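Local coordinates for class B carbapenemase GOB-18 (Elizabethkingia meningoseptica, PDB 5K0W), which probably hydrolyses beta-lactam antibiotics, carbapenems included, as a subclass B3 metallo-beta-lactamase with two zinc ions in its active site, at residues Glu25-Glu30 against Thr68-Ser73; Val47-Leu52 against Phe74-Ala79; Asp102-Leu107 against Asp126-Gly131. All blocks are in the same frame, centred on the assembly; numbering follows the deposited sequence. Where two conformers were deposited one is given.

Contact 1. Residues Glu25-Glu30 against Thr68-Ser73; sequences ENMPKE and TGTAES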
loop_
_atom_site.group_PDB
_atom_site.type_symbol
_atom_site.label_atom_id
_atom_site.label_comp_id
_atom_site.label_asym_id
_atom_site.label_seq_id
_atom_site.Cartn_x
_atom_site.Cartn_y
_atom_site.Cartn_z
ATOM N N GLU A 25 -14.010 10.503 11.792
ATOM C CA GLU A 25 -13.679 11.575 12.715
ATOM C C GLU A 25 -12.498 11.024 13.555
ATOM O O GLU A 25 -12.328 9.797 13.656
ATOM C CB GLU A 25 -14.893 11.916 13.618
ATOM C CG GLU A 25 -16.091 12.497 12.875
ATOM C CD GLU A 25 -17.196 13.146 13.695
ATOM O OE1 GLU A 25 -17.002 13.377 14.911
ATOM O OE2 GLU A 25 -18.260 13.452 13.106
ATOM N N ASN A 26 -11.664 11.903 14.096
ATOM C CA ASN A 26 -10.501 11.545 14.930
ATOM C C ASN A 26 -9.378 10.630 14.339
ATOM O O ASN A 26 -8.944 9.659 14.973
ATOM C CB ASN A 26 -10.885 11.142 16.374
ATOM N N MET A 27 -8.892 10.988 13.148
ATOM C CA MET A 27 -7.789 10.310 12.454
ATOM C C MET A 27 -6.468 10.627 13.161
ATOM O O MET A 27 -6.340 11.731 13.695
ATOM C CB MET A 27 -7.683 10.879 11.048
ATOM C CG MET A 27 -8.400 10.101 10.007
ATOM S SD MET A 27 -8.143 11.002 8.465
ATOM C CE MET A 27 -9.543 12.144 8.531
ATOM N N PRO A 28 -5.445 9.738 13.122
ATOM C CA PRO A 28 -4.171 10.061 13.800
ATOM C C PRO A 28 -3.440 11.201 13.127
ATOM O O PRO A 28 -3.506 11.331 11.905
ATOM C CB PRO A 28 -3.360 8.767 13.712
ATOM C CG PRO A 28 -4.327 7.724 13.284
ATOM C CD PRO A 28 -5.403 8.396 12.514
ATOM N N LYS A 29 -2.771 12.041 13.934
ATOM C CA LYS A 29 -2.023 13.229 13.522
ATOM C C LYS A 29 -1.009 12.924 12.424
ATOM O O LYS A 29 -0.948 13.654 11.431
ATOM C CB LYS A 29 -1.343 13.864 14.754
ATOM C CG LYS A 29 -0.437 15.074 14.483
ATOM C CD LYS A 29 0.753 15.168 15.451
ATOM C CE LYS A 29 1.788 14.086 15.237
ATOM N NZ LYS A 29 3.062 14.380 15.944
ATOM N N GLU A 30 -0.233 11.837 12.602
ATOM C CA GLU A 30 0.840 11.384 11.703
ATOM C C GLU A 30 0.378 11.047 10.269
ATOM O O GLU A 30 1.206 11.016 9.362
ATOM C CB GLU A 30 1.599 10.187 12.316
ATOM C CG GLU A 30 2.282 10.480 13.642
ATOM C CD GLU A 30 3.311 9.464 14.104
ATOM O OE1 GLU A 30 3.121 8.251 13.848
ATOM O OE2 GLU A 30 4.293 9.879 14.761
ATOM N N THR A 68 -1.809 6.260 -1.892
ATOM C CA THR A 68 -2.015 7.706 -1.903
ATOM C C THR A 68 -2.396 8.449 -0.612
ATOM O O THR A 68 -2.816 9.610 -0.735
ATOM C CB THR A 68 -3.118 8.094 -2.920
ATOM O OG1 THR A 68 -4.421 7.788 -2.388
ATOM C CG2 THR A 68 -2.885 7.568 -4.330
ATOM N N GLY A 69 -2.352 7.829 0.567
ATOM C CA GLY A 69 -2.788 8.531 1.783
ATOM C C GLY A 69 -4.261 8.949 1.754
ATOM O O GLY A 69 -4.979 8.576 0.825
ATOM N N THR A 70 -4.724 9.772 2.741
ATOM C CA THR A 70 -6.119 10.259 2.838
ATOM C C THR A 70 -6.401 11.302 1.751
ATOM O O THR A 70 -5.541 11.528 0.904
ATOM C CB THR A 70 -6.405 10.823 4.237
ATOM O OG1 THR A 70 -5.525 11.919 4.487
ATOM C CG2 THR A 70 -6.300 9.777 5.331
ATOM N N ALA A 71 -7.599 11.936 1.760
ATOM C CA ALA A 71 -7.968 12.980 0.782
ATOM C C ALA A 71 -7.009 14.165 0.836
ATOM O O ALA A 71 -6.546 14.621 -0.206
ATOM C CB ALA A 71 -9.388 13.459 1.022
ATOM N N GLU A 72 -6.673 14.618 2.045
ATOM C CA GLU A 72 -5.766 15.743 2.279
ATOM C C GLU A 72 -4.262 15.453 2.000
ATOM O O GLU A 72 -3.434 16.355 2.113
ATOM C CB GLU A 72 -6.028 16.409 3.653
ATOM C CG GLU A 72 -5.892 15.495 4.857
ATOM C CD GLU A 72 -7.159 14.775 5.278
ATOM O OE1 GLU A 72 -7.586 14.990 6.436
ATOM O OE2 GLU A 72 -7.701 13.973 4.480
ATOM N N SER A 73 -3.932 14.203 1.616
ATOM C CA SER A 73 -2.562 13.805 1.287
ATOM C C SER A 73 -2.237 14.158 -0.175
ATOM O O SER A 73 -1.063 14.135 -0.569
ATOM C CB SER A 73 -2.368 12.311 1.512
ATOM O OG SER A 73 -2.858 11.609 0.384
#

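Contact 2. Residues Val47-Leu52 against Phe74-Ala79; sequences VGTYDL and FPIIKA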
loop_
_atom_site.group_PDB
_atom_site.type_symbol
_atom_site.label_atom_id
_atom_site.label_comp_id
_atom_site.label_asym_id
_atom_site.label_seq_id
_atom_site.Cartn_x
_atom_site.Cartn_y
_atom_site.Cartn_z
ATOM N N VAL A 47 7.283 9.064 -1.217
ATOM C CA VAL A 47 6.601 10.349 -1.462
ATOM C C VAL A 47 5.363 10.528 -0.549
ATOM O O VAL A 47 4.613 11.503 -0.699
ATOM C CB VAL A 47 6.293 10.609 -2.973
ATOM C CG1 VAL A 47 7.571 10.816 -3.782
ATOM C CG2 VAL A 47 5.428 9.508 -3.581
ATOM N N GLY A 48 5.197 9.596 0.402
ATOM C CA GLY A 48 4.095 9.566 1.354
ATOM C C GLY A 48 4.165 10.614 2.433
ATOM O O GLY A 48 5.029 11.492 2.407
ATOM N N THR A 49 3.226 10.541 3.372
ATOM C CA THR A 49 3.144 11.459 4.515
ATOM C C THR A 49 3.971 10.852 5.644
ATOM O O THR A 49 4.638 9.831 5.431
ATOM C CB THR A 49 1.674 11.666 4.975
ATOM O OG1 THR A 49 1.147 10.447 5.523
ATOM C CG2 THR A 49 0.773 12.251 3.907
ATOM N N TYR A 50 3.905 11.449 6.849
ATOM C CA TYR A 50 4.646 10.955 8.006
ATOM C C TYR A 50 4.409 9.466 8.267
ATOM O O TYR A 50 5.372 8.737 8.445
ATOM C CB TYR A 50 4.418 11.825 9.261
ATOM C CG TYR A 50 5.500 11.634 10.301
ATOM C CD1 TYR A 50 6.723 12.294 10.194
ATOM C CD2 TYR A 50 5.326 10.749 11.361
ATOM C CE1 TYR A 50 7.734 12.105 11.134
ATOM C CE2 TYR A 50 6.326 10.555 12.312
ATOM C CZ TYR A 50 7.536 11.221 12.186
ATOM O OH TYR A 50 8.527 11.022 13.118
ATOM N N ASP A 51 3.152 9.002 8.220
ATOM C CA ASP A 51 2.860 7.582 8.418
ATOM C C ASP A 51 2.294 6.865 7.191
ATOM O O ASP A 51 2.499 5.661 7.053
ATOM C CB ASP A 51 1.953 7.349 9.639
ATOM C CG ASP A 51 1.918 5.891 10.067
ATOM O OD1 ASP A 51 2.995 5.249 10.086
ATOM O OD2 ASP A 51 0.826 5.395 10.366
ATOM N N LEU A 52 1.580 7.580 6.317
ATOM C CA LEU A 52 0.973 6.947 5.154
ATOM C C LEU A 52 1.900 6.859 3.980
ATOM O O LEU A 52 2.083 7.832 3.243
ATOM C CB LEU A 52 -0.404 7.548 4.806
ATOM C CG LEU A 52 -1.389 7.637 5.983
ATOM C CD1 LEU A 52 -2.670 8.362 5.587
ATOM C CD2 LEU A 52 -1.689 6.270 6.552
ATOM N N PHE A 74 -3.272 14.496 -0.979
ATOM C CA PHE A 74 -3.143 14.881 -2.387
ATOM C C PHE A 74 -2.184 16.064 -2.609
ATOM O O PHE A 74 -1.243 15.876 -3.384
ATOM C CB PHE A 74 -4.513 15.138 -3.038
ATOM C CG PHE A 74 -4.475 15.408 -4.522
ATOM C CD1 PHE A 74 -3.854 14.517 -5.395
ATOM C CD2 PHE A 74 -5.122 16.513 -5.060
ATOM C CE1 PHE A 74 -3.867 14.737 -6.775
ATOM C CE2 PHE A 74 -5.143 16.726 -6.441
ATOM C CZ PHE A 74 -4.508 15.840 -7.287
ATOM N N PRO A 75 -2.338 17.253 -1.949
ATOM C CA PRO A 75 -1.358 18.328 -2.156
ATOM C C PRO A 75 0.050 17.950 -1.691
ATOM O O PRO A 75 1.011 18.319 -2.367
ATOM C CB PRO A 75 -1.920 19.486 -1.332
ATOM C CG PRO A 75 -2.804 18.868 -0.341
ATOM C CD PRO A 75 -3.394 17.686 -1.006
ATOM N N ILE A 76 0.161 17.176 -0.569
ATOM C CA ILE A 76 1.414 16.687 0.026
ATOM C C ILE A 76 2.199 15.790 -0.940
ATOM O O ILE A 76 3.381 16.041 -1.159
ATOM C CB ILE A 76 1.185 15.996 1.402
ATOM C CG1 ILE A 76 0.643 16.993 2.454
ATOM C CG2 ILE A 76 2.484 15.306 1.905
ATOM C CD1 ILE A 76 0.081 16.348 3.740
ATOM N N ILE A 77 1.553 14.741 -1.498
ATOM C CA ILE A 77 2.203 13.803 -2.426
ATOM C C ILE A 77 2.649 14.529 -3.672
ATOM O O ILE A 77 3.784 14.345 -4.104
ATOM C CB ILE A 77 1.367 12.519 -2.690
ATOM C CG1 ILE A 77 1.210 11.730 -1.379
ATOM C CG2 ILE A 77 2.004 11.624 -3.781
ATOM C CD1 ILE A 77 0.022 10.933 -1.272
ATOM N N LYS A 78 1.791 15.410 -4.196
ATOM C CA LYS A 78 2.085 16.225 -5.375
ATOM C C LYS A 78 3.312 17.096 -5.130
ATOM O O LYS A 78 4.196 17.132 -5.981
ATOM C CB LYS A 78 0.868 17.069 -5.754
ATOM C CG LYS A 78 0.281 16.675 -7.101
ATOM C CD LYS A 78 -1.165 17.077 -7.245
ATOM C CE LYS A 78 -1.422 18.557 -7.361
ATOM N NZ LYS A 78 -2.826 18.896 -7.005
ATOM N N ALA A 79 3.400 17.708 -3.938
ATOM C CA ALA A 79 4.502 18.575 -3.512
ATOM C C ALA A 79 5.797 17.780 -3.333
ATOM O O ALA A 79 6.868 18.266 -3.724
ATOM C CB ALA A 79 4.140 19.285 -2.216
#

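Contact 3. Residues Asp102-Leu107 against Asp126-Gly131; sequences DHTGAL and DVLRTG. With ZN (zinc ion), chain C.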
loop_
_atom_site.group_PDB
_atom_site.type_symbol
_atom_site.label_atom_id
_atom_site.label_comp_id
_atom_site.label_asym_id
_atom_site.label_seq_id
_atom_site.Cartn_x
_atom_site.Cartn_y
_atom_site.Cartn_z
ATOM N N ASP A 102 -7.210 5.439 3.867
ATOM C CA ASP A 102 -5.876 5.923 4.224
ATOM C C ASP A 102 -4.789 5.542 3.188
ATOM O O ASP A 102 -3.628 5.893 3.373
ATOM C CB ASP A 102 -5.496 5.529 5.668
ATOM C CG ASP A 102 -5.462 4.041 5.949
ATOM O OD1 ASP A 102 -6.434 3.337 5.569
ATOM O OD2 ASP A 102 -4.494 3.585 6.609
ATOM N N HIS A 103 -5.161 4.858 2.091
ATOM C CA HIS A 103 -4.255 4.522 0.981
ATOM C C HIS A 103 -4.931 4.815 -0.371
ATOM O O HIS A 103 -4.254 4.821 -1.401
ATOM C CB HIS A 103 -3.786 3.051 1.044
ATOM C CG HIS A 103 -3.294 2.625 2.395
ATOM N ND1 HIS A 103 -1.985 2.836 2.793
ATOM C CD2 HIS A 103 -3.972 2.061 3.415
ATOM C CE1 HIS A 103 -1.908 2.371 4.024
ATOM N NE2 HIS A 103 -3.078 1.894 4.440
ATOM N N THR A 104 -6.267 5.067 -0.359
ATOM C CA THR A 104 -7.071 5.323 -1.564
ATOM C C THR A 104 -7.661 6.739 -1.646
ATOM O O THR A 104 -8.297 7.053 -2.648
ATOM C CB THR A 104 -8.273 4.345 -1.617
ATOM O OG1 THR A 104 -9.134 4.622 -0.514
ATOM C CG2 THR A 104 -7.873 2.887 -1.587
ATOM N N GLY A 105 -7.586 7.513 -0.574
ATOM C CA GLY A 105 -8.205 8.833 -0.514
ATOM C C GLY A 105 -7.904 9.818 -1.638
ATOM O O GLY A 105 -8.781 10.602 -2.010
ATOM N N ALA A 106 -6.662 9.806 -2.181
ATOM C CA ALA A 106 -6.277 10.718 -3.256
ATOM C C ALA A 106 -6.263 10.069 -4.625
ATOM O O ALA A 106 -5.890 10.731 -5.591
ATOM C CB ALA A 106 -4.938 11.355 -2.957
ATOM N N LEU A 107 -6.724 8.804 -4.721
ATOM C CA LEU A 107 -6.737 7.993 -5.940
ATOM C C LEU A 107 -7.521 8.586 -7.083
ATOM O O LEU A 107 -7.050 8.538 -8.219
ATOM C CB LEU A 107 -7.251 6.583 -5.657
ATOM C CG LEU A 107 -6.234 5.467 -5.605
ATOM C CD1 LEU A 107 -6.918 4.172 -5.221
ATOM C CD2 LEU A 107 -5.541 5.280 -6.957
ATOM N N ASP A 126 -15.156 -4.004 -5.955
ATOM C CA ASP A 126 -16.405 -3.464 -5.418
ATOM C C ASP A 126 -16.192 -2.399 -4.357
ATOM O O ASP A 126 -16.842 -1.359 -4.428
ATOM C CB ASP A 126 -17.387 -4.569 -4.985
ATOM C CG ASP A 126 -18.084 -5.268 -6.159
ATOM O OD1 ASP A 126 -18.311 -4.599 -7.208
ATOM O OD2 ASP A 126 -18.394 -6.483 -6.038
ATOM N N VAL A 127 -15.217 -2.596 -3.439
ATOM C CA VAL A 127 -14.872 -1.595 -2.415
ATOM C C VAL A 127 -14.474 -0.248 -3.079
ATOM O O VAL A 127 -14.880 0.826 -2.611
ATOM C CB VAL A 127 -13.796 -2.140 -1.428
ATOM C CG1 VAL A 127 -13.337 -1.067 -0.437
ATOM C CG2 VAL A 127 -14.313 -3.362 -0.682
ATOM N N LEU A 128 -13.729 -0.324 -4.189
ATOM C CA LEU A 128 -13.261 0.859 -4.899
ATOM C C LEU A 128 -14.336 1.595 -5.682
ATOM O O LEU A 128 -14.369 2.826 -5.669
ATOM C CB LEU A 128 -12.034 0.539 -5.752
ATOM C CG LEU A 128 -10.762 0.367 -4.922
ATOM C CD1 LEU A 128 -9.901 -0.712 -5.468
ATOM C CD2 LEU A 128 -10.009 1.673 -4.787
ATOM N N ARG A 129 -15.239 0.842 -6.317
ATOM C CA ARG A 129 -16.341 1.388 -7.104
ATOM C C ARG A 129 -17.421 2.020 -6.211
ATOM O O ARG A 129 -18.124 2.926 -6.667
ATOM C CB ARG A 129 -16.939 0.299 -8.008
ATOM C CG ARG A 129 -15.971 -0.210 -9.065
ATOM C CD ARG A 129 -16.595 -1.308 -9.899
ATOM N NE ARG A 129 -17.247 -0.768 -11.093
ATOM C CZ ARG A 129 -16.733 -0.814 -12.319
ATOM N NH1 ARG A 129 -15.556 -1.397 -12.533
ATOM N NH2 ARG A 129 -17.396 -0.292 -13.343
ATOM N N THR A 130 -17.548 1.537 -4.951
ATOM C CA THR A 130 -18.522 2.009 -3.966
ATOM C C THR A 130 -17.922 2.968 -2.934
ATOM O O THR A 130 -18.608 3.333 -1.977
ATOM C CB THR A 130 -19.213 0.852 -3.243
ATOM O OG1 THR A 130 -18.321 0.256 -2.298
ATOM C CG2 THR A 130 -19.842 -0.162 -4.185
ATOM N N GLY A 131 -16.657 3.346 -3.124
ATOM C CA GLY A 131 -15.943 4.255 -2.236
ATOM C C GLY A 131 -15.935 3.834 -0.776
ATOM O O GLY A 131 -15.971 4.683 0.118
HETATM ZN ZN ZN C . -3.568 1.692 6.472
HETATM O O HOH W 1 -4.461 0.047 7.337
#

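Contact 1. Residues Glu25-Glu30 against Thr68-Ser73
The carbonyl oxygen of Thr-70, whose methyl group faces Met-27 across the contact, takes a backbone bond of 3.2 Å from the N of Ser-73. That bond closes the type I beta turn Thr-70 to Ser-73 that leads into helix 73-83.

Between the two segments no hydrogen bond forms, and the summed buried surface is only 91 Å². The contact is carried by one thioether. In Met-27 the extended chi2 (179°) carries SD out to Thr-70, and the bend at chi3 (-88°) turns CE toward Glu-72. The first meeting is apolar, Met-27 SD to Thr-70 CG2 at 3.8 Å, with the two side chains sliding past each other in opposite directions. The second sets Met-27 CE 4.0 Å from Glu-72 OE1, a van der Waals approach of a methyl to one carboxylate oxygen.

Thr-70 shows this methyl to the thioether while its hydroxyl, OG1, is hydrogen-bonded to Asn-32 OD1, so its polar and apolar branches serve different neighbours. Glu-72 folds at chi2 (-90°), and its OE2 lies close to the like-charged Glu-23 OE1, which may raise the pKa of one of them.

The side chain of Thr-70 is about 4 Å from that of the zinc ligand Asp-102 at their nearest atoms, which places the contact next to the shell of residues that binds the metal. The CA atoms of Met-27 and Thr-70 stay 9.8 Å apart, a gap spanned by side chains alone. Both side chains also touch Tyr-101 of helix 101-104, so the N-terminal loop ahead of strand 38-41 and the loop between strand 62-66 and helix 73-83 pack against the same helix.

Contact 2. Residues Val47-Leu52 against Phe74-Ala79
An ST motif in the loop joining strands 44-46 and 55-59 sets Thr-49 against Ile-76 of helix 73-83. The evidence for the motif is the bond from Leu-52 N to Thr-49 OG1, 3.0 Å long with an N-H...acceptor angle of 145°. A backbone bond from Thr-49 N to Leu-52 O, 2.9 Å, draws the same turn together. The hydroxyl also bonds Trp-31 O, and since a carbonyl can only accept, Thr-49 must donate there.

With OG1 so employed (chi1 67°), the other branch, CG2, is left for the helix. It meets Ile-76 CG2 at 4.0 Å and lies almost as near to the CD1 of that residue, the two side chains crossing at about a right angle. Val-47 and Ile-77 cross in the same way, touching through their CG2 methyls, Val-47 CG2 to Ile-77 CG2 at 4.0 Å.

The backbone takes part as well: Val-47 O approaches Ile-77 CG1 to 3.5 Å. This oxygen is buried beside an aliphatic chain, yet it is satisfied by Asn-80 ND2, farther along the helix. Elsewhere in the loop, Asp-51 OD2 bonds ND1 of the zinc ligand His-241, which makes Asp-51 a second-shell residue.

No hydrogen bond crosses between the segments, and the 209 Å² buried comes mostly from Val-47, Thr-49, Ile-76 and Ile-77. The chemistry therefore implies a division of labour, in which polar bonds fix the shape of the loop and its link to the zinc site, while methyl packing, helped by the Val-47 O to Asn-80 bond, seats it on the helix.

Contact 3. Residues Asp102-Leu107 against Asp126-Gly131
The imidazole of His-103 presents its edge to the active-site zinc and has the zinc-bound water 1 at that edge, in the ring plane; its neighbour in sequence, Thr-104, makes the contact with Leu-128. His-241 meets the His-103 ring with the planes at about 85°, nearly perpendicular, as both reach the same ion. The bond His-103 NE2 to zinc is 2.1 Å. Asp-102 uses a single carboxylate oxygen, since its OD2 stands 2.1 Å from zinc whereas its OD1 is 3.4 Å away. Water 1 and His-241 NE2 complete four ligands.

Farther along the segment, at Thr-104 and Leu-107, the chemistry becomes apolar. Leu-128 of helix 125-129 reaches across with one methyl, CD2, which touches two groups: Thr-104 CG2 at 4.0 Å and Leu-107 CD1 at 4.0 Å. The Leu-107 and Leu-128 side chains cross at about a right angle. Thr-104 chi1 is 65°, placing CG2 beside its own backbone N and turned to the leucine, while OG1 makes a weak bond to His-100 O. The patch is small, 73 Å² in all, but buried, and Phe-118 of strand 117-121 touches both leucines.

Helix 125-129 ends with Asp-126 O holding two donors of one residue, Thr-130 N and Thr-130 OG1. The hydroxyl lies 3.1 Å from Asp-126 O and tilts 31° out of the carbonyl plane; Ser-134 N bonds to it too.

Gln-98, His-100, Asp-102 and His-103 follow the spacing of the HxHxDH zinc-binding motif of the metallo-beta-lactamase fold, with glutamine in the place of the first histidine.

Overall arrangement
All three contacts lack a hydrogen bond between their paired segments, yet they differ in depth. Contact 1 is only partly buried and rests on one thioether; contacts 2 and 3 are buried and rest mostly on methyl packing, contact 2 covering the most surface. Contacts 1 and 2 alternate along the chain: contact 1 holds the loop that leads into helix 73-83, contact 2 the helix itself, and Glu-30 O lies 3.0 Å from Asp-51 N, probably hydrogen-bonded. Thr-68 ties contact 1 to contact 3, its N being 2.9 Å from His-103 O. The zinc ligands Asp-102 and His-103 lie in segment 102-107, beside the residues making contact 3; contact 2 reaches the site through the second shell.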